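Side-chain contacts in competence protein ComEA-related protein (PDB 2DUY), which is of unknown function but carries helix-hairpin-helix motifs and probably binds DNA: residues A24-L29 with V38-I43; R51-L56 with A64-L69. All coordinates share one frame; numbering follows the deposited sequence.

Contact 1. Residues A24-L29 with V38-I43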
loop_
_atom_site.group_PDB
_atom_site.type_symbol
_atom_site.label_atom_id
_atom_site.label_comp_id
_atom_site.label_asym_id
_atom_site.label_seq_id
_atom_site.Cartn_x
_atom_site.Cartn_y
_atom_site.Cartn_z
ATOM N N ALA A 24 -0.601 1.517 -8.427
ATOM C CA ALA A 24 0.851 1.575 -8.262
ATOM C C ALA A 24 1.567 0.314 -8.734
ATOM O O ALA A 24 1.007 -0.779 -8.707
ATOM C CB ALA A 24 1.189 1.828 -6.804
ATOM N N SER A 25 2.817 0.481 -9.162
ATOM C CA SER A 25 3.652 -0.631 -9.604
ATOM C C SER A 25 4.262 -1.213 -8.332
ATOM O O SER A 25 4.191 -0.591 -7.277
ATOM C CB SER A 25 4.786 -0.123 -10.481
ATOM O OG SER A 25 5.673 0.651 -9.699
ATOM N N LEU A 26 4.880 -2.385 -8.433
ATOM C CA LEU A 26 5.483 -3.012 -7.262
ATOM C C LEU A 26 6.499 -2.090 -6.589
ATOM O O LEU A 26 6.501 -1.953 -5.369
ATOM C CB LEU A 26 6.173 -4.321 -7.646
ATOM C CG LEU A 26 6.536 -5.197 -6.445
ATOM C CD1 LEU A 26 5.290 -5.961 -5.970
ATOM C CD2 LEU A 26 7.651 -6.157 -6.826
ATOM N N GLU A 27 7.359 -1.466 -7.396
ATOM C CA GLU A 27 8.400 -0.562 -6.900
ATOM C C GLU A 27 7.810 0.634 -6.156
ATOM O O GLU A 27 8.350 1.075 -5.140
ATOM C CB GLU A 27 9.246 -0.022 -8.058
ATOM C CG GLU A 27 9.860 -1.062 -8.985
ATOM C CD GLU A 27 11.024 -1.813 -8.369
ATOM O OE1 GLU A 27 11.696 -2.572 -9.102
ATOM O OE2 GLU A 27 11.271 -1.649 -7.156
ATOM N N GLU A 28 6.718 1.174 -6.686
ATOM C CA GLU A 28 6.062 2.323 -6.077
ATOM C C GLU A 28 5.498 1.944 -4.715
ATOM O O GLU A 28 5.581 2.715 -3.760
ATOM C CB GLU A 28 4.966 2.855 -7.008
ATOM C CG GLU A 28 5.538 3.627 -8.198
ATOM C CD GLU A 28 4.571 3.797 -9.368
ATOM O OE1 GLU A 28 4.905 4.579 -10.281
ATOM O OE2 GLU A 28 3.496 3.159 -9.393
ATOM N N LEU A 29 4.944 0.742 -4.620
ATOM C CA LEU A 29 4.401 0.277 -3.351
ATOM C C LEU A 29 5.548 0.041 -2.370
ATOM O O LEU A 29 5.417 0.266 -1.161
ATOM C CB LEU A 29 3.623 -1.022 -3.553
ATOM C CG LEU A 29 2.304 -0.922 -4.318
ATOM C CD1 LEU A 29 1.780 -2.302 -4.641
ATOM C CD2 LEU A 29 1.288 -0.160 -3.458
ATOM N N VAL A 38 7.536 -8.690 -0.423
ATOM C CA VAL A 38 6.505 -9.685 -0.159
ATOM C C VAL A 38 5.146 -9.036 0.050
ATOM O O VAL A 38 4.142 -9.487 -0.506
ATOM C CB VAL A 38 6.848 -10.531 1.073
ATOM C CG1 VAL A 38 5.686 -11.449 1.421
ATOM C CG2 VAL A 38 8.099 -11.350 0.791
ATOM N N LEU A 39 5.113 -7.980 0.850
ATOM C CA LEU A 39 3.856 -7.285 1.095
ATOM C C LEU A 39 3.381 -6.563 -0.168
ATOM O O LEU A 39 2.187 -6.548 -0.459
ATOM C CB LEU A 39 4.009 -6.285 2.245
ATOM C CG LEU A 39 4.088 -6.909 3.639
ATOM C CD1 LEU A 39 4.300 -5.810 4.678
ATOM C CD2 LEU A 39 2.813 -7.689 3.929
ATOM N N ALA A 40 4.315 -5.979 -0.916
ATOM C CA ALA A 40 3.963 -5.269 -2.141
ATOM C C ALA A 40 3.286 -6.236 -3.106
ATOM O O ALA A 40 2.288 -5.893 -3.746
ATOM C CB ALA A 40 5.211 -4.658 -2.785
ATOM N N ARG A 41 3.826 -7.444 -3.198
ATOM C CA ARG A 41 3.269 -8.475 -4.077
ATOM C C ARG A 41 1.851 -8.857 -3.653
ATOM O O ARG A 41 0.952 -8.974 -4.488
ATOM C CB ARG A 41 4.145 -9.726 -4.047
ATOM C CG ARG A 41 3.839 -10.711 -5.160
ATOM C CD ARG A 41 4.342 -12.120 -4.840
ATOM N NE ARG A 41 3.296 -12.947 -4.235
ATOM C CZ ARG A 41 2.995 -12.976 -2.939
ATOM N NH1 ARG A 41 3.665 -12.224 -2.072
ATOM N NH2 ARG A 41 2.006 -13.751 -2.512
ATOM N N ARG A 42 1.653 -9.069 -2.354
ATOM C CA ARG A 42 0.327 -9.435 -1.852
ATOM C C ARG A 42 -0.682 -8.312 -2.076
ATOM O O ARG A 42 -1.860 -8.564 -2.312
ATOM C CB ARG A 42 0.389 -9.763 -0.359
ATOM C CG ARG A 42 1.194 -11.012 -0.044
ATOM C CD ARG A 42 1.393 -11.182 1.449
ATOM N NE ARG A 42 2.076 -12.434 1.760
ATOM C CZ ARG A 42 2.501 -12.773 2.973
ATOM N NH1 ARG A 42 2.318 -11.945 4.000
ATOM N NH2 ARG A 42 3.102 -13.944 3.163
ATOM N N ILE A 43 -0.229 -7.070 -1.981
ATOM C CA ILE A 43 -1.131 -5.948 -2.200
ATOM C C ILE A 43 -1.622 -5.989 -3.652
ATOM O O ILE A 43 -2.814 -5.867 -3.896
ATOM C CB ILE A 43 -0.436 -4.597 -1.900
ATOM C CG1 ILE A 43 -0.235 -4.465 -0.387
ATOM C CG2 ILE A 43 -1.282 -3.420 -2.437
ATOM C CD1 ILE A 43 0.587 -3.255 0.031
#
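Leu26 and Leu29 reach from one helix onto Ala40 of the next, and their two rotamers make different uses of the same small residue. Leu26 sits at the edge of the interface with CG turned anti to its backbone N (chi1 -166°), which carries the CD1 branch across the gap. There CD1 lies 3.4 Å from Ala40 CB, tighter than ordinary van der Waals contact between carbons, and the same methyl comes 3.5 Å from the backbone N of Arg41. Leu29, one turn along, has CG anti to its carbonyl carbon instead (chi1 -70°). Its CB faces Ala40 CB at 4.0 Å, while its CD1 passes beside Ala40 O and ends 3.9 Å from CG2 of Ile43, the two branched chains meeting at a slant. With only a methyl at Ala40, the backbones draw close: the CA atoms of Leu29 and Ala40 are 5.7 Å apart. Such closeness suits the first helix-hairpin-helix motif, where two short helices are joined by a tight connection.

The polar bonds made by side chains lie within 24-29 or involve residues outside the two segments. Ser25 and Glu28 form a capping box: Glu28 N donates to Ser25 OG, and Ser25 N to Glu28 OE2 (2.8 Å), approaching that oxygen from above the carboxylate plane. Arg41 forms a salt bridge with Glu45, and Ala24 O accepts from Arg47. Because no hydrogen bond spans the two segments, the pairing rests on aliphatic branches fitted against the Ala40 methyl and Ile43, and depends on size and shape rather than on charge.

Contact 2. Residues R51-L56 with A64-L69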
loop_
_atom_site.group_PDB
_atom_site.type_symbol
_atom_site.label_atom_id
_atom_site.label_comp_id
_atom_site.label_asym_id
_atom_site.label_seq_id
_atom_site.Cartn_x
_atom_site.Cartn_y
_atom_site.Cartn_z
ATOM N N ARG A 51 -11.685 0.720 -0.855
ATOM C CA ARG A 51 -11.251 1.744 0.084
ATOM C C ARG A 51 -9.928 1.288 0.689
ATOM O O ARG A 51 -9.586 0.104 0.635
ATOM C CB ARG A 51 -12.305 1.997 1.183
ATOM C CG ARG A 51 -12.579 0.816 2.150
ATOM C CD ARG A 51 -13.915 0.132 1.867
ATOM N NE ARG A 51 -14.176 -0.991 2.784
ATOM C CZ ARG A 51 -14.907 -0.918 3.893
ATOM N NH1 ARG A 51 -15.470 0.229 4.252
ATOM N NH2 ARG A 51 -15.086 -2.003 4.651
ATOM N N VAL A 52 -9.178 2.225 1.258
ATOM C CA VAL A 52 -7.887 1.892 1.837
ATOM C C VAL A 52 -8.015 0.872 2.956
ATOM O O VAL A 52 -7.125 0.053 3.167
ATOM C CB VAL A 52 -7.175 3.164 2.344
ATOM C CG1 VAL A 52 -5.933 2.808 3.132
ATOM C CG2 VAL A 52 -6.792 4.039 1.142
ATOM N N GLU A 53 -9.143 0.894 3.658
ATOM C CA GLU A 53 -9.321 -0.046 4.749
ATOM C C GLU A 53 -9.394 -1.491 4.267
ATOM O O GLU A 53 -9.257 -2.418 5.069
ATOM C CB GLU A 53 -10.576 0.312 5.542
ATOM C CG GLU A 53 -10.423 0.184 7.046
ATOM C CD GLU A 53 -9.220 0.938 7.600
ATOM O OE1 GLU A 53 -8.666 1.833 6.913
ATOM O OE2 GLU A 53 -8.837 0.637 8.744
ATOM N N ASP A 54 -9.603 -1.693 2.969
ATOM C CA ASP A 54 -9.661 -3.053 2.443
ATOM C C ASP A 54 -8.270 -3.682 2.473
ATOM O O ASP A 54 -8.119 -4.880 2.257
ATOM C CB ASP A 54 -10.227 -3.086 1.016
ATOM C CG ASP A 54 -11.715 -2.749 0.964
ATOM O OD1 ASP A 54 -12.437 -3.021 1.944
ATOM O OD2 ASP A 54 -12.176 -2.234 -0.074
ATOM N N LEU A 55 -7.253 -2.877 2.754
ATOM C CA LEU A 55 -5.889 -3.393 2.826
ATOM C C LEU A 55 -5.776 -4.415 3.954
ATOM O O LEU A 55 -4.830 -5.215 3.994
ATOM C CB LEU A 55 -4.912 -2.244 3.056
ATOM C CG LEU A 55 -3.441 -2.482 2.748
ATOM C CD1 LEU A 55 -3.267 -2.917 1.272
ATOM C CD2 LEU A 55 -2.688 -1.181 3.020
ATOM N N LEU A 56 -6.739 -4.400 4.871
ATOM C CA LEU A 56 -6.722 -5.354 5.974
ATOM C C LEU A 56 -6.941 -6.786 5.481
ATOM O O LEU A 56 -6.827 -7.733 6.264
ATOM C CB LEU A 56 -7.774 -4.994 7.034
ATOM C CG LEU A 56 -7.426 -3.753 7.863
ATOM C CD1 LEU A 56 -8.536 -3.447 8.855
ATOM C CD2 LEU A 56 -6.104 -4.007 8.607
ATOM N N ALA A 64 -1.541 -1.527 12.919
ATOM C CA ALA A 64 -0.457 -0.599 13.230
ATOM C C ALA A 64 0.269 -0.243 11.944
ATOM O O ALA A 64 0.744 0.880 11.772
ATOM C CB ALA A 64 0.519 -1.230 14.232
ATOM N N THR A 65 0.357 -1.219 11.048
ATOM C CA THR A 65 1.020 -1.023 9.767
ATOM C C THR A 65 0.178 -0.067 8.957
ATOM O O THR A 65 0.671 0.908 8.401
ATOM C CB THR A 65 1.108 -2.320 8.960
ATOM O OG1 THR A 65 1.775 -3.328 9.726
ATOM C CG2 THR A 65 1.876 -2.080 7.669
ATOM N N LEU A 66 -1.111 -0.369 8.898
ATOM C CA LEU A 66 -2.053 0.442 8.146
ATOM C C LEU A 66 -2.141 1.858 8.699
ATOM O O LEU A 66 -2.204 2.819 7.942
ATOM C CB LEU A 66 -3.426 -0.227 8.174
ATOM C CG LEU A 66 -4.521 0.362 7.296
ATOM C CD1 LEU A 66 -4.004 0.588 5.885
ATOM C CD2 LEU A 66 -5.697 -0.594 7.279
ATOM N N GLU A 67 -2.130 1.982 10.023
ATOM C CA GLU A 67 -2.216 3.284 10.673
ATOM C C GLU A 67 -1.142 4.235 10.159
ATOM O O GLU A 67 -1.396 5.415 9.911
ATOM C CB GLU A 67 -2.078 3.119 12.189
ATOM C CG GLU A 67 -2.352 4.386 12.988
ATOM C CD GLU A 67 -2.265 4.164 14.494
ATOM O OE1 GLU A 67 -2.608 5.093 15.256
ATOM O OE2 GLU A 67 -1.849 3.062 14.917
ATOM N N ARG A 68 0.061 3.710 9.987
ATOM C CA ARG A 68 1.175 4.519 9.516
ATOM C C ARG A 68 1.049 4.889 8.044
ATOM O O ARG A 68 1.494 5.960 7.631
ATOM C CB ARG A 68 2.492 3.770 9.728
ATOM C CG ARG A 68 2.759 3.348 11.161
ATOM C CD ARG A 68 2.903 4.544 12.101
ATOM N NE ARG A 68 1.626 5.190 12.398
ATOM C CZ ARG A 68 1.445 6.063 13.384
ATOM N NH1 ARG A 68 2.462 6.398 14.168
ATOM N NH2 ARG A 68 0.249 6.597 13.595
ATOM N N LEU A 69 0.446 3.998 7.261
ATOM C CA LEU A 69 0.291 4.205 5.824
ATOM C C LEU A 69 -0.878 5.056 5.361
ATOM O O LEU A 69 -0.847 5.583 4.253
ATOM C CB LEU A 69 0.186 2.860 5.108
ATOM C CG LEU A 69 1.389 1.926 5.092
ATOM C CD1 LEU A 69 0.970 0.595 4.498
ATOM C CD2 LEU A 69 2.524 2.541 4.293
#
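The carboxylate of Glu53 is met over one face by the CD2 methyl of Leu66, 3.7 Å from OE2, with CD and OE1 barely farther off. Both residues belong to the second helix-hairpin-helix motif, in which the 3-10 segment that begins at Val52 packs against helix 63-69. OE2 of Glu53 also takes part in a salt bridge with Arg70, so this acid lies against a methyl while its charge is answered elsewhere. A pair of flat groups lies within 51-56, where the guanidinium of Arg51 has Asp54 CG at its edge, in plane. Its NE donates to OD1 at 2.8 Å, in a salt bridge that reaches the oxygen from above the carboxylate plane, while Arg51 N binds OD2 and ties down the start of the 3-10 segment.

Leu66 carries the join. With CG anti to the backbone N (chi1 -172°), its isobutyl group reaches the 3-10 segment and divides its two methyls between different neighbours. CD1 is taken up by Val52 CG1 at 4.0 Å and by Leu55 CD2 at 3.6 Å; CD2 is shared by Glu53 and Leu56, whose side chain crosses that of Leu66 at about a right angle. With an alanine here, both methyls would be gone, and a gap would probably open between 3-10 segment and helix, leaving Leu55 and Leu56 without their main partner across it. Val52 and Leu55 also touch Leu73 of strand 73-74. Leu69 adds a looser contact one turn farther on, its CD1 standing 4.3 Å from Leu55 CD2.

Overall arrangement
Both segments of contact 1 precede those of contact 2 in the chain, so the two helix-hairpin-helix motifs follow one another. Their centres lie about 14 Å apart, on opposite sides of the chain's centre, yet they touch: Ile43 CG1 of helix 37-45 packs 3.8 Å from Leu55 CD1 of the 3-10 segment that begins at Val52. Leu69 of contact 2 makes a second link, reaching Leu32 and Pro33 in the loop between the segments of contact 1. These contacts are consistent with an apolar interior shared by both motifs. Paired motifs of this kind are consistent with DNA binding, which remains an inference from the family.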